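Local coordinates for erythrocyte membrane protein 1 (Plasmodium falciparum, PDB 2XU0), which probably binds host cell-surface receptors as an adhesin of infected red cells, this piece being the N-terminal segment and first Duffy-binding-like domain, which mediates rosetting, at residues D116-N121 and A129-R134; R136-Q141 and F196-D201; N103-N108 and S320-R325; E389-Q394 and N455-T460. The protein carries 10 engineered substitutions. One frame throughout, in Å; residues are numbered along the deposited sequence.

Interaction 1 of 4, residues D116-N121 and A129-R134; sequences DKIRGN and ACAPPR. With MG (magnesium ion), chain C.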
# COMPACT_ATOMS: atom_id res chain seq x y z
N ASP A 116 -15.13 -10.81 -7.20
CA ASP A 116 -14.69 -12.21 -7.31
C ASP A 116 -13.32 -12.51 -6.65
O ASP A 116 -13.17 -13.55 -5.99
CB ASP A 116 -14.75 -12.72 -8.76
CG ASP A 116 -16.06 -12.48 -9.51
OD1 ASP A 116 -17.13 -12.44 -8.86
OD2 ASP A 116 -16.01 -12.31 -10.75
N LYS A 117 -12.37 -11.57 -6.78
CA LYS A 117 -11.02 -11.75 -6.24
C LYS A 117 -10.80 -11.17 -4.81
O LYS A 117 -9.67 -11.19 -4.31
CB LYS A 117 -9.96 -11.24 -7.23
CG LYS A 117 -10.02 -11.89 -8.61
CD LYS A 117 -8.71 -11.70 -9.36
CE LYS A 117 -8.63 -12.54 -10.62
NZ LYS A 117 -9.24 -11.84 -11.77
N ILE A 118 -11.85 -10.65 -4.17
CA ILE A 118 -11.70 -10.10 -2.82
C ILE A 118 -12.75 -10.64 -1.91
O ILE A 118 -13.94 -10.39 -2.14
CB ILE A 118 -11.57 -8.53 -2.74
CG1 ILE A 118 -10.20 -8.07 -3.29
CG2 ILE A 118 -11.74 -8.01 -1.26
CD1 ILE A 118 -10.02 -6.66 -3.49
N ARG A 119 -12.32 -11.31 -0.83
CA ARG A 119 -13.19 -11.87 0.22
C ARG A 119 -13.82 -10.71 0.96
O ARG A 119 -13.12 -9.79 1.39
CB ARG A 119 -12.40 -12.76 1.22
CG ARG A 119 -11.35 -13.67 0.57
CD ARG A 119 -10.41 -14.32 1.60
NE ARG A 119 -9.68 -15.44 1.02
CZ ARG A 119 -8.49 -15.35 0.45
NH1 ARG A 119 -7.86 -14.18 0.42
NH2 ARG A 119 -7.91 -16.42 -0.07
N GLY A 120 -15.14 -10.71 1.08
CA GLY A 120 -15.82 -9.61 1.73
C GLY A 120 -16.35 -8.61 0.71
O GLY A 120 -17.29 -7.87 1.01
N ASN A 121 -15.76 -8.54 -0.51
CA ASN A 121 -16.34 -7.67 -1.53
C ASN A 121 -17.45 -8.50 -2.20
O ASN A 121 -17.25 -9.69 -2.48
CB ASN A 121 -15.32 -7.20 -2.58
CG ASN A 121 -14.39 -6.09 -2.14
OD1 ASN A 121 -14.34 -5.68 -0.97
ND2 ASN A 121 -13.55 -5.67 -3.07
N ALA A 129 -13.01 -3.10 -0.63
CA ALA A 129 -11.57 -2.97 -0.36
C ALA A 129 -10.88 -3.01 -1.75
O ALA A 129 -11.43 -3.63 -2.68
CB ALA A 129 -11.09 -4.12 0.51
N CYS A 130 -9.75 -2.29 -1.93
CA CYS A 130 -9.01 -2.23 -3.20
C CYS A 130 -7.67 -2.88 -3.04
O CYS A 130 -6.82 -2.32 -2.36
CB CYS A 130 -8.88 -0.80 -3.74
SG CYS A 130 -10.44 -0.08 -4.31
N ALA A 131 -7.46 -4.03 -3.67
CA ALA A 131 -6.16 -4.70 -3.62
C ALA A 131 -5.21 -3.89 -4.49
O ALA A 131 -5.54 -3.64 -5.65
CB ALA A 131 -6.26 -6.14 -4.12
N PRO A 132 -4.10 -3.35 -3.92
CA PRO A 132 -3.18 -2.53 -4.73
C PRO A 132 -2.39 -3.39 -5.71
O PRO A 132 -2.21 -4.58 -5.48
CB PRO A 132 -2.27 -1.88 -3.68
CG PRO A 132 -2.30 -2.77 -2.53
CD PRO A 132 -3.58 -3.56 -2.56
N PRO A 133 -1.92 -2.81 -6.83
CA PRO A 133 -1.12 -3.61 -7.79
C PRO A 133 0.10 -4.31 -7.17
O PRO A 133 0.40 -5.44 -7.56
CB PRO A 133 -0.75 -2.60 -8.91
CG PRO A 133 -1.05 -1.29 -8.36
CD PRO A 133 -2.09 -1.42 -7.29
N ARG A 134 0.71 -3.72 -6.08
CA ARG A 134 1.81 -4.37 -5.37
C ARG A 134 1.31 -5.71 -4.80
O ARG A 134 2.03 -6.69 -4.86
CB ARG A 134 2.40 -3.44 -4.28
CG ARG A 134 3.66 -3.99 -3.54
CD ARG A 134 3.83 -3.46 -2.11
NE ARG A 134 2.52 -3.25 -1.47
CZ ARG A 134 1.80 -4.20 -0.89
NH1 ARG A 134 2.29 -5.43 -0.77
NH2 ARG A 134 0.60 -3.93 -0.42
MG MG C . -15.90 -11.57 -2.90
O HOH W 1 -14.42 -13.49 -3.30
O HOH W 2 -16.42 -12.55 -0.77
O HOH W 3 -17.75 -12.67 -4.06

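Interaction 2 of 4, residues R136-Q141 and F196-D201; sequences RHICDQ and FADIGD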
# COMPACT_ATOMS: atom_id res chain seq x y z
N ARG A 136 -1.60 -7.52 -5.85
CA ARG A 136 -2.10 -8.35 -6.96
C ARG A 136 -1.02 -9.28 -7.55
O ARG A 136 -1.27 -10.47 -7.77
CB ARG A 136 -2.65 -7.45 -8.08
CG ARG A 136 -3.97 -6.76 -7.75
CD ARG A 136 -4.43 -5.95 -8.93
NE ARG A 136 -5.12 -6.82 -9.89
CZ ARG A 136 -5.81 -6.38 -10.94
NH1 ARG A 136 -5.89 -5.07 -11.19
NH2 ARG A 136 -6.43 -7.23 -11.74
N HIS A 137 0.18 -8.75 -7.75
CA HIS A 137 1.26 -9.51 -8.38
C HIS A 137 2.37 -9.97 -7.45
O HIS A 137 3.45 -10.30 -7.92
CB HIS A 137 1.79 -8.72 -9.59
CG HIS A 137 0.72 -8.05 -10.38
ND1 HIS A 137 -0.25 -8.79 -11.05
CD2 HIS A 137 0.49 -6.74 -10.58
CE1 HIS A 137 -1.03 -7.89 -11.64
NE2 HIS A 137 -0.62 -6.65 -11.39
N ILE A 138 2.08 -10.05 -6.14
CA ILE A 138 3.01 -10.50 -5.11
C ILE A 138 3.68 -11.85 -5.48
O ILE A 138 3.02 -12.73 -6.06
CB ILE A 138 2.33 -10.51 -3.70
CG1 ILE A 138 3.23 -9.87 -2.64
CG2 ILE A 138 1.84 -11.93 -3.26
CD1 ILE A 138 2.56 -9.56 -1.28
N CYS A 139 4.97 -12.00 -5.15
CA CYS A 139 5.73 -13.22 -5.45
C CYS A 139 5.48 -14.34 -4.45
O CYS A 139 6.35 -14.64 -3.63
CB CYS A 139 7.22 -12.91 -5.59
SG CYS A 139 7.61 -11.72 -6.89
N ASP A 140 4.30 -15.00 -4.55
CA ASP A 140 3.83 -16.06 -3.65
C ASP A 140 3.74 -17.46 -4.31
O ASP A 140 3.28 -18.42 -3.67
CB ASP A 140 2.41 -15.66 -3.12
CG ASP A 140 1.29 -15.68 -4.17
OD1 ASP A 140 1.60 -15.71 -5.39
OD2 ASP A 140 0.11 -15.59 -3.78
N GLN A 141 4.14 -17.57 -5.58
CA GLN A 141 4.06 -18.79 -6.37
C GLN A 141 4.56 -20.10 -5.76
O GLN A 141 3.89 -21.12 -5.89
CB GLN A 141 4.54 -18.54 -7.79
CG GLN A 141 3.77 -19.34 -8.84
CD GLN A 141 4.55 -20.50 -9.40
OE1 GLN A 141 3.99 -21.56 -9.67
NE2 GLN A 141 5.85 -20.30 -9.62
N PHE A 196 5.62 -7.09 3.52
CA PHE A 196 5.84 -7.86 4.75
C PHE A 196 4.49 -8.07 5.44
O PHE A 196 4.19 -9.19 5.90
CB PHE A 196 6.73 -7.05 5.69
CG PHE A 196 7.03 -7.67 7.03
CD1 PHE A 196 7.76 -8.86 7.13
CD2 PHE A 196 6.72 -6.99 8.21
CE1 PHE A 196 8.16 -9.36 8.38
CE2 PHE A 196 7.10 -7.50 9.46
CZ PHE A 196 7.78 -8.70 9.54
N ALA A 197 3.71 -6.99 5.52
CA ALA A 197 2.35 -7.03 6.12
C ALA A 197 1.37 -7.93 5.33
O ALA A 197 0.65 -8.72 5.94
CB ALA A 197 1.80 -5.62 6.26
N ASP A 198 1.39 -7.87 3.99
CA ASP A 198 0.56 -8.74 3.16
C ASP A 198 0.97 -10.22 3.32
O ASP A 198 0.10 -11.08 3.41
CB ASP A 198 0.58 -8.31 1.67
CG ASP A 198 -0.29 -7.10 1.34
OD1 ASP A 198 -1.20 -6.78 2.13
OD2 ASP A 198 -0.07 -6.49 0.28
N ILE A 199 2.31 -10.50 3.40
CA ILE A 199 2.84 -11.86 3.61
C ILE A 199 2.36 -12.41 4.92
O ILE A 199 1.91 -13.56 4.99
CB ILE A 199 4.39 -11.95 3.43
CG1 ILE A 199 4.75 -11.80 1.91
CG2 ILE A 199 4.90 -13.29 3.98
CD1 ILE A 199 6.26 -11.33 1.57
N GLY A 200 2.45 -11.60 5.96
CA GLY A 200 1.94 -11.98 7.29
C GLY A 200 0.46 -12.32 7.24
O GLY A 200 0.03 -13.31 7.85
N ASP A 201 -0.33 -11.52 6.48
CA ASP A 201 -1.76 -11.84 6.34
C ASP A 201 -2.02 -13.10 5.54
O ASP A 201 -2.95 -13.83 5.86
CB ASP A 201 -2.61 -10.64 5.88
CG ASP A 201 -2.80 -9.62 7.00
OD1 ASP A 201 -2.51 -9.96 8.18
OD2 ASP A 201 -3.14 -8.46 6.69

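Interaction 3 of 4, residues N103-N108 and S320-R325; sequences NRFDEN and SEEFCR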
# COMPACT_ATOMS: atom_id res chain seq x y z
N ASN A 103 6.15 -4.39 -13.23
CA ASN A 103 5.62 -3.04 -13.42
C ASN A 103 4.45 -2.73 -12.47
O ASN A 103 3.52 -2.01 -12.81
CB ASN A 103 5.32 -2.70 -14.91
CG ASN A 103 6.40 -1.89 -15.57
OD1 ASN A 103 7.14 -2.37 -16.44
ND2 ASN A 103 6.55 -0.63 -15.14
N ARG A 104 4.57 -3.24 -11.22
CA ARG A 104 3.60 -3.05 -10.13
C ARG A 104 3.44 -1.58 -9.82
O ARG A 104 2.37 -1.16 -9.38
CB ARG A 104 4.06 -3.80 -8.86
CG ARG A 104 4.20 -5.29 -9.05
CD ARG A 104 4.04 -5.98 -7.74
NE ARG A 104 4.93 -7.11 -7.58
CZ ARG A 104 5.22 -7.65 -6.40
NH1 ARG A 104 4.67 -7.18 -5.29
NH2 ARG A 104 6.06 -8.67 -6.33
N PHE A 105 4.49 -0.78 -10.06
CA PHE A 105 4.52 0.65 -9.76
C PHE A 105 4.23 1.57 -10.91
O PHE A 105 4.20 2.78 -10.70
CB PHE A 105 5.82 1.05 -9.04
CG PHE A 105 6.16 0.21 -7.83
CD1 PHE A 105 5.50 0.40 -6.62
CD2 PHE A 105 7.14 -0.77 -7.90
CE1 PHE A 105 5.80 -0.40 -5.51
CE2 PHE A 105 7.44 -1.56 -6.79
CZ PHE A 105 6.78 -1.35 -5.60
N ASP A 106 3.92 1.02 -12.10
CA ASP A 106 3.62 1.82 -13.29
C ASP A 106 2.42 2.70 -13.05
O ASP A 106 1.48 2.28 -12.38
CB ASP A 106 3.38 0.89 -14.51
CG ASP A 106 3.12 1.64 -15.80
OD1 ASP A 106 4.10 2.01 -16.47
OD2 ASP A 106 1.93 1.87 -16.13
N GLU A 107 2.45 3.94 -13.58
CA GLU A 107 1.37 4.91 -13.49
C GLU A 107 -0.01 4.38 -13.91
O GLU A 107 -1.04 4.92 -13.47
CB GLU A 107 1.74 6.21 -14.24
CG GLU A 107 1.91 6.08 -15.75
CD GLU A 107 1.86 7.39 -16.51
OE1 GLU A 107 0.74 7.93 -16.70
OE2 GLU A 107 2.93 7.89 -16.91
N ASN A 108 -0.04 3.32 -14.74
CA ASN A 108 -1.28 2.72 -15.20
C ASN A 108 -1.54 1.32 -14.66
O ASN A 108 -2.50 0.68 -15.09
CB ASN A 108 -1.40 2.80 -16.73
CG ASN A 108 -1.59 4.20 -17.23
OD1 ASN A 108 -0.83 4.68 -18.07
ND2 ASN A 108 -2.61 4.89 -16.72
N SER A 320 -4.15 5.81 -1.42
CA SER A 320 -4.07 7.27 -1.37
C SER A 320 -2.68 7.84 -1.69
O SER A 320 -2.58 8.83 -2.42
CB SER A 320 -4.62 7.81 -0.05
OG SER A 320 -3.80 7.45 1.04
N GLU A 321 -1.63 7.19 -1.17
CA GLU A 321 -0.23 7.59 -1.42
C GLU A 321 0.15 7.42 -2.89
O GLU A 321 0.75 8.33 -3.49
CB GLU A 321 0.73 6.81 -0.50
CG GLU A 321 0.77 7.37 0.92
CD GLU A 321 1.38 8.75 0.97
OE1 GLU A 321 2.62 8.87 0.84
OE2 GLU A 321 0.60 9.73 1.01
N GLU A 322 -0.22 6.28 -3.46
CA GLU A 322 0.03 5.95 -4.87
C GLU A 322 -0.81 6.79 -5.79
O GLU A 322 -0.33 7.12 -6.87
CB GLU A 322 -0.19 4.45 -5.14
CG GLU A 322 0.92 3.61 -4.54
CD GLU A 322 2.26 3.79 -5.22
OE1 GLU A 322 2.46 3.18 -6.29
OE2 GLU A 322 3.09 4.60 -4.72
N PHE A 323 -2.04 7.17 -5.37
CA PHE A 323 -2.92 8.06 -6.14
C PHE A 323 -2.23 9.43 -6.24
O PHE A 323 -2.10 9.98 -7.34
CB PHE A 323 -4.34 8.22 -5.47
CG PHE A 323 -5.11 9.44 -5.93
CD1 PHE A 323 -5.61 9.52 -7.23
CD2 PHE A 323 -5.24 10.56 -5.11
CE1 PHE A 323 -6.26 10.68 -7.68
CE2 PHE A 323 -5.90 11.71 -5.56
CZ PHE A 323 -6.39 11.77 -6.84
N CYS A 324 -1.81 10.00 -5.09
CA CYS A 324 -1.15 11.32 -5.04
C CYS A 324 0.18 11.32 -5.81
O CYS A 324 0.49 12.30 -6.50
CB CYS A 324 -0.94 11.74 -3.59
SG CYS A 324 -2.47 12.11 -2.69
N ARG A 325 0.95 10.24 -5.69
CA ARG A 325 2.25 10.10 -6.37
C ARG A 325 2.03 10.09 -7.88
O ARG A 325 2.60 10.93 -8.56
CB ARG A 325 3.00 8.86 -5.90
CG ARG A 325 4.33 8.62 -6.64
CD ARG A 325 5.02 7.35 -6.18
NE ARG A 325 4.42 6.14 -6.73
CZ ARG A 325 4.69 5.63 -7.94
NH1 ARG A 325 5.54 6.25 -8.75
NH2 ARG A 325 4.10 4.52 -8.34
O HOH W 4 5.86 5.37 -11.59

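Interaction 4 of 4, residues E389-Q394 and N455-T460; sequences EEFYKQ and NKPIKT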
# COMPACT_ATOMS: atom_id res chain seq x y z
N GLU A 389 -14.03 6.80 -8.19
CA GLU A 389 -14.91 5.68 -7.87
C GLU A 389 -14.27 4.77 -6.83
O GLU A 389 -14.91 4.43 -5.84
CB GLU A 389 -15.37 4.92 -9.13
CG GLU A 389 -16.17 3.66 -8.82
CD GLU A 389 -16.81 3.08 -10.06
OE1 GLU A 389 -16.35 2.01 -10.52
OE2 GLU A 389 -17.75 3.71 -10.61
N GLU A 390 -13.00 4.42 -7.04
CA GLU A 390 -12.19 3.64 -6.11
C GLU A 390 -12.21 4.27 -4.73
O GLU A 390 -12.27 3.56 -3.73
CB GLU A 390 -10.75 3.54 -6.63
CG GLU A 390 -10.62 2.62 -7.83
CD GLU A 390 -9.22 2.52 -8.41
OE1 GLU A 390 -8.30 3.15 -7.85
OE2 GLU A 390 -9.07 1.91 -9.49
N PHE A 391 -12.11 5.61 -4.68
CA PHE A 391 -12.13 6.41 -3.47
C PHE A 391 -13.47 6.26 -2.72
O PHE A 391 -13.46 5.95 -1.53
CB PHE A 391 -11.86 7.91 -3.80
CG PHE A 391 -12.10 8.76 -2.58
CD1 PHE A 391 -11.19 8.77 -1.52
CD2 PHE A 391 -13.30 9.45 -2.42
CE1 PHE A 391 -11.46 9.48 -0.34
CE2 PHE A 391 -13.57 10.16 -1.25
CZ PHE A 391 -12.65 10.16 -0.22
N TYR A 392 -14.61 6.45 -3.42
CA TYR A 392 -15.93 6.33 -2.76
C TYR A 392 -16.16 4.91 -2.24
O TYR A 392 -16.71 4.75 -1.16
CB TYR A 392 -17.09 6.71 -3.71
CG TYR A 392 -17.23 8.18 -4.02
CD1 TYR A 392 -17.18 9.14 -3.02
CD2 TYR A 392 -17.61 8.60 -5.30
CE1 TYR A 392 -17.44 10.49 -3.28
CE2 TYR A 392 -17.82 9.95 -5.59
CZ TYR A 392 -17.73 10.89 -4.57
OH TYR A 392 -17.89 12.21 -4.87
N LYS A 393 -15.67 3.90 -2.99
CA LYS A 393 -15.83 2.49 -2.59
C LYS A 393 -15.12 2.18 -1.30
O LYS A 393 -15.63 1.43 -0.49
CB LYS A 393 -15.32 1.56 -3.68
CG LYS A 393 -16.22 1.47 -4.91
CD LYS A 393 -15.59 0.52 -5.86
CE LYS A 393 -16.62 -0.22 -6.67
NZ LYS A 393 -16.63 0.26 -8.07
N GLN A 394 -13.93 2.77 -1.10
CA GLN A 394 -13.11 2.56 0.11
C GLN A 394 -13.63 3.39 1.27
O GLN A 394 -13.55 2.99 2.42
CB GLN A 394 -11.66 2.86 -0.20
CG GLN A 394 -11.07 1.77 -1.07
CD GLN A 394 -9.71 2.18 -1.55
OE1 GLN A 394 -9.55 3.09 -2.38
NE2 GLN A 394 -8.71 1.56 -0.99
N ASN A 455 -11.56 15.14 1.96
CA ASN A 455 -12.83 15.62 2.51
C ASN A 455 -13.53 16.58 1.52
O ASN A 455 -14.64 16.99 1.77
CB ASN A 455 -12.63 16.29 3.88
CG ASN A 455 -12.30 15.33 4.98
OD1 ASN A 455 -11.33 15.50 5.74
ND2 ASN A 455 -13.06 14.27 5.08
N LYS A 456 -12.88 16.91 0.40
CA LYS A 456 -13.44 17.75 -0.65
C LYS A 456 -13.21 17.02 -1.99
O LYS A 456 -12.31 17.40 -2.74
CB LYS A 456 -12.81 19.18 -0.63
CG LYS A 456 -13.25 20.01 0.57
CD LYS A 456 -12.94 21.48 0.40
CE LYS A 456 -13.60 22.34 1.46
NZ LYS A 456 -15.08 22.40 1.31
N PRO A 457 -13.95 15.93 -2.26
CA PRO A 457 -13.68 15.15 -3.48
C PRO A 457 -13.74 15.94 -4.77
O PRO A 457 -12.91 15.72 -5.65
CB PRO A 457 -14.72 14.02 -3.42
CG PRO A 457 -15.04 13.88 -1.97
CD PRO A 457 -15.03 15.31 -1.46
N ILE A 458 -14.66 16.89 -4.87
CA ILE A 458 -14.77 17.74 -6.06
C ILE A 458 -13.46 18.45 -6.41
O ILE A 458 -13.06 18.43 -7.56
CB ILE A 458 -16.05 18.64 -5.99
CG1 ILE A 458 -17.34 17.78 -6.21
CG2 ILE A 458 -16.03 19.84 -6.93
CD1 ILE A 458 -17.22 16.54 -7.19
N LYS A 459 -12.72 18.96 -5.39
CA LYS A 459 -11.43 19.64 -5.59
C LYS A 459 -10.29 18.64 -5.85
O LYS A 459 -9.44 18.88 -6.70
CB LYS A 459 -11.08 20.53 -4.38
CG LYS A 459 -12.24 21.38 -3.85
CD LYS A 459 -12.27 22.80 -4.42
CE LYS A 459 -13.22 23.71 -3.67
NZ LYS A 459 -12.74 24.02 -2.29
N THR A 460 -10.28 17.50 -5.13
CA THR A 460 -9.23 16.51 -5.29
C THR A 460 -9.32 15.71 -6.57
O THR A 460 -8.29 15.28 -7.09
CB THR A 460 -9.15 15.63 -4.05
OG1 THR A 460 -9.13 16.51 -2.93
CG2 THR A 460 -7.92 14.71 -4.04

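Interaction 1 of 4, residues D116-N121 and A129-R134
N121 reads the backbone of A129 with both ends of its amide, and it also ends a type II beta turn, I118 to N121, whose first and last carbonyl oxygens bind a magnesium ion in this loop-rich part of the Duffy-binding-like fold. The hydrogen bonds form a two-pronged clamp: A129 N donates to N121 OD1 at 2.9 Å, and N121 ND2 donates to A129 O at 3.0 Å. Both are nearly straight, and in each the donor lies in the carbonyl plane on a lone pair, so the amide meets the A129 backbone edge-on and its rotation is fixed. Asparagine suits the place because one short group carries both a donor and an acceptor. Its CG stands anti to the carbonyl carbon (chi1 -78°), which turns the edge of the amide to the A129 backbone; ND2 also bonds to N114 O.

I118 supplies the apolar side, its branched chain buried beside the second segment. Its methyl CD1 lies against the carbonyl oxygen A129 O at 3.4 Å; the apolar contact proper is I118 CD1 to A131 CB, 3.8 Å, while the other branch, CG2, is farther from A129 CB. The small alanines let the loop come this close, and A131 in turn packs on W315 of helix 311-338.

The metal contacts use backbone oxygens and water: three waters, S115 O, I118 O and N121 O make six ligands. G120 suits the third turn position, where phi is 97°. Its N donates to a metal-bound water, and N121 N closes the turn on I118 O at 3.1 Å, the same oxygen that binds magnesium at 2.4 Å.

Interaction 2 of 4, residues R136-Q141 and F196-D201
The carboxylate of D198 is the flat group beside this contact, but I138 does not settle on either of its faces; it meets the methylene behind it. The carboxylate oxygens are taken by partners from elsewhere in the chain: OD2 forms a salt bridge with R134, and OD1 takes R314 together with Q311 and W315. In the 136-141 loop the H137 ring carries R136 CB over the centre of one face, 3.8 Å above its plane.

Across the contact, I138 reaches out with its terminal methyl. I138 CD1 lies 3.8 Å from D198 CB, the two side chains running at a slant to each other, and 4.5 Å from CG1 of I199, which bends back toward the loop from the flank of the helix. The first torsion of I138, -134°, lies away from a staggered value, which may reflect a mild cost of setting CD1 against the helix. E168 of helix 154-175 also touches both isoleucines.

The loop leaves helix 133-136 at H137 and turns sharply at C139, the centre of an inverse gamma turn whose D140 N to I138 O bond is weak; C139 is also disulfide-bonded to C97. An isoleucine suits the spot, being long enough to span from loop to helix 186-204 within the Duffy-binding core. The chemistry implies a divided aspartate: its carbon root is packed by a methyl, while its buried charge is probably neutralised by the two arginines.

Interaction 3 of 4, residues N103-N108 and S320-R325
R325 and F105 make the tight part of this contact, where a helix side chain grips the carbonyl oxygen of F105 in a type I turn, N103 to D106. R325 NH2 donates to F105 O at 2.9 Å, in the carbonyl plane on a lone pair and almost exactly in the guanidinium plane. The same guanidinium is held side-on by E322, one turn back: R325 NE binds E322 OE2 and R325 NH2 binds E322 OE1, each at 2.9 Å. This salt bridge fixes the rotation of the arginine, with NH2 shared between carboxylate and turn. A bend at chi3 (77°) in R325 brings the guanidinium back alongside the E322 carboxylate, whose plane its nitrogens meet 27° to 34° off. Arginine suits the place because its several N-H groups can serve both partners at once.

The looser part is the meeting of F105 with E322. E322 OE1 stands at the ring edge, near its plane, 4.1 Å from F105 CD1, with the carboxylate turned almost perpendicular to the ring. Water sits at another part of the guanidinium edge: one molecule donates to F105 O at 3.2 Å and accepts from R325 NH1 at 3.0 Å. Nearby, D106 OD2 accepts from N108 N in an Asx turn that shapes the loop.

The F105 ring packs on Y171 and I172 of helix 154-175, while E107 forms a salt bridge with K330 of helix 311-338, so the loop lies between these two helices; C324 ties the latter to C442.

Interaction 4 of 4, residues E389-Q394 and N455-T460
P457 rests its ring against two aromatic side chains, F391 and Y392, where helix 371-407 of the C-terminal Duffy-binding-like subdomain meets the short helix 457-460. The contact between the segments is of van der Waals kind throughout. F391 CE2 lies 4.1 Å from P457 CG, and the two side chains run at about a right angle. Y392 meets the neighbouring CB as well as CG: Y392 OH is 3.9 Å from P457 CB, and Y392 CE1 is 4.4 Å from P457 CG. The neighbouring aromatics differ in their first torsion. F391 CG stands anti to the backbone N (chi1 171°), whereas Y392 CG stands anti to the carbonyl carbon (chi1 -72°), and this sends the two rings out along different lines that converge on the proline.

Residue types follow the surroundings. F391 is buried and wholly hydrocarbon, while Y392 lies at the exposed margin, where a phenol tolerates both solvent and an apolar neighbour. Proline suits the first turn of a helix, since its ring fixes phi and no amide hydrogen is needed there.

The polar interactions are internal to each segment or run to other residues. On helix 371-407, K393 NZ forms a salt bridge with E389 OE1 at 3.0 Å. K456 takes the N-cap position, and T460 N closes the first turn on K456 O at 3.1 Å. T460 OG1 bonds to D453 O, tying the short helix to the loop before it.

Behind the contact, F391 also meets W319, L433 and the ring of F461, so the proline lies against an apolar cluster shared by helices 371-407, 311-338 and 429-437.

Overall arrangement
Starting from the N terminus, the chain first enters interaction 3 at 103-108, whose partner at 320-325 lies more than two hundred residues on, making the longest loop here. Within that loop lie interactions 1 and 2, one after the other: 116-121 closes quickly on 129-134, and 136-141 then closes on 196-201 across a mostly helical excursion. Interaction 4 follows, in series with all three, and none of the loops cross. Interactions 1 and 2 adjoin through R134 and D198, and R104 of interaction 3 reaches R134 O weakly. F323 touches T460, linking helix 311-338 to the short helix 457-460; it is interaction 3 that joins the 103-108 loop to helix 311-338.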